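Side-chain contact in putative capsid protein of prophage (Escherichia coli CFT073, PDB 3BQW), which probably forms part of the protein shell of a phage head: residues W214-L217 with R218-K221. Sequence-based numbering, arbitrary orientation.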
loop_
_atom_site.group_PDB
_atom_site.type_symbol
_atom_site.label_atom_id
_atom_site.label_comp_id
_atom_site.label_asym_id
_atom_site.label_seq_id
_atom_site.Cartn_x
_atom_site.Cartn_y
_atom_site.Cartn_z
ATOM N N TRP A 214 18.622 -4.597 7.905
ATOM C CA TRP A 214 19.722 -4.284 7.004
ATOM C C TRP A 214 21.013 -3.986 7.773
ATOM O O TRP A 214 22.048 -4.517 7.433
ATOM C CB TRP A 214 19.361 -3.119 6.096
ATOM C CG TRP A 214 20.487 -2.630 5.272
ATOM C CD1 TRP A 214 21.024 -1.375 5.298
ATOM C CD2 TRP A 214 21.247 -3.372 4.299
ATOM N NE1 TRP A 214 22.043 -1.279 4.378
ATOM C CE2 TRP A 214 22.208 -2.484 3.757
ATOM C CE3 TRP A 214 21.196 -4.686 3.822
ATOM C CZ2 TRP A 214 23.112 -2.864 2.768
ATOM C CZ3 TRP A 214 22.086 -5.070 2.831
ATOM C CH2 TRP A 214 23.047 -4.159 2.316
ATOM N N ARG A 215 20.917 -3.173 8.823
ATOM C CA ARG A 215 22.054 -2.872 9.722
ATOM C C ARG A 215 22.757 -4.156 10.222
ATOM O O ARG A 215 23.986 -4.301 10.146
ATOM C CB ARG A 215 21.545 -2.017 10.906
ATOM C CG ARG A 215 22.609 -1.456 11.829
ATOM C CD ARG A 215 22.036 -0.920 13.174
ATOM N NE ARG A 215 21.546 -1.968 14.089
ATOM C CZ ARG A 215 22.325 -2.852 14.736
ATOM N NH1 ARG A 215 23.651 -2.836 14.605
ATOM N NH2 ARG A 215 21.785 -3.771 15.538
ATOM N N THR A 216 21.959 -5.085 10.739
ATOM C CA THR A 216 22.465 -6.342 11.284
ATOM C C THR A 216 23.067 -7.258 10.211
ATOM O O THR A 216 24.195 -7.736 10.351
ATOM C CB THR A 216 21.328 -7.083 11.993
ATOM O OG1 THR A 216 20.759 -6.216 12.973
ATOM C CG2 THR A 216 21.832 -8.390 12.657
ATOM N N LEU A 217 22.309 -7.488 9.138
ATOM C CA LEU A 217 22.782 -8.289 8.017
ATOM C C LEU A 217 24.119 -7.793 7.494
ATOM O O LEU A 217 25.024 -8.574 7.241
ATOM C CB LEU A 217 21.741 -8.311 6.899
ATOM C CG LEU A 217 22.059 -9.189 5.661
ATOM C CD1 LEU A 217 22.443 -10.640 6.054
ATOM C CD2 LEU A 217 20.882 -9.184 4.698
ATOM N N ARG A 218 24.234 -6.480 7.376
ATOM C CA ARG A 218 25.459 -5.782 6.952
ATOM C C ARG A 218 26.650 -6.007 7.872
ATOM O O ARG A 218 27.801 -6.015 7.432
ATOM C CB ARG A 218 25.131 -4.272 6.933
ATOM C CG ARG A 218 25.814 -3.447 5.914
ATOM C CD ARG A 218 25.211 -2.028 5.910
ATOM N NE ARG A 218 25.394 -1.362 7.210
ATOM C CZ ARG A 218 24.531 -0.507 7.760
ATOM N NH1 ARG A 218 23.410 -0.190 7.147
ATOM N NH2 ARG A 218 24.791 0.024 8.943
ATOM N N SER A 219 26.384 -6.154 9.166
ATOM C CA SER A 219 27.456 -6.333 10.157
ATOM C C SER A 219 28.169 -7.687 10.066
ATOM O O SER A 219 29.213 -7.872 10.683
ATOM C CB SER A 219 26.913 -6.149 11.575
ATOM O OG SER A 219 26.083 -7.230 11.962
ATOM N N PHE A 220 27.607 -8.624 9.310
ATOM C CA PHE A 220 28.248 -9.920 9.083
ATOM C C PHE A 220 29.256 -9.836 7.953
ATOM O O PHE A 220 28.885 -9.663 6.803
ATOM C CB PHE A 220 27.229 -10.998 8.719
ATOM C CG PHE A 220 26.354 -11.428 9.857
ATOM C CD1 PHE A 220 26.829 -12.303 10.821
ATOM C CD2 PHE A 220 25.033 -11.005 9.936
ATOM C CE1 PHE A 220 26.015 -12.714 11.870
ATOM C CE2 PHE A 220 24.217 -11.417 10.976
ATOM C CZ PHE A 220 24.721 -12.268 11.950
ATOM N N LYS A 221 30.529 -10.008 8.300
ATOM C CA LYS A 221 31.628 -10.141 7.330
ATOM C C LYS A 221 31.297 -11.111 6.178
ATOM O O LYS A 221 31.639 -10.859 5.023
ATOM C CB LYS A 221 32.882 -10.623 8.059
ATOM C CG LYS A 221 34.205 -10.320 7.359
ATOM C CD LYS A 221 35.357 -11.118 8.006
ATOM C CE LYS A 221 36.725 -10.534 7.644
ATOM N NZ LYS A 221 37.071 -9.299 8.426
HETATM O O HOH W 1 25.965 -2.601 10.577
#
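T216 O takes two bonds from S219, where helix 211-218 gives way to the loop before helix 221-226. S219 OG lies 2.5 Å from T216 O, in the carbonyl plane and on a lone pair, with chi1 of 71° folding the hydroxyl back over its own backbone. S219 N donates to T216 O as well, at 2.9 Å, but from well above that plane, so the two donors approach the oxygen differently. R218 N still makes the regular i to i+4 bond to W214 O (2.9 Å, N-H...O 160°), whereas S219 N to R215 O is weak. F220, the N-cap residue of helix 221-226, donates its N weakly to L217 O, an oxygen that also lies in plane at the edge of the F220 ring. The i to i+3 bonds of S219 N and F220 N are of the 3-10 kind, consistent with the tightened last turn found at many helix C-termini. R215 O is satisfied chiefly by a water, which donates to it at 2.6 Å and accepts a weak bond from R218 NH2. The R218 chain, bent at chi3, lays CD over one face of the W214 indole, 3.3 Å above the ring plane near the rim. The R218 guanidinium stands 77° to the ring, with R218 NH1 3.3 Å from W214 NE1 but not bonded, both being donors. R215 turns its own guanidinium to E212 in a salt bridge, and T216 OG1 bonds to E212 O.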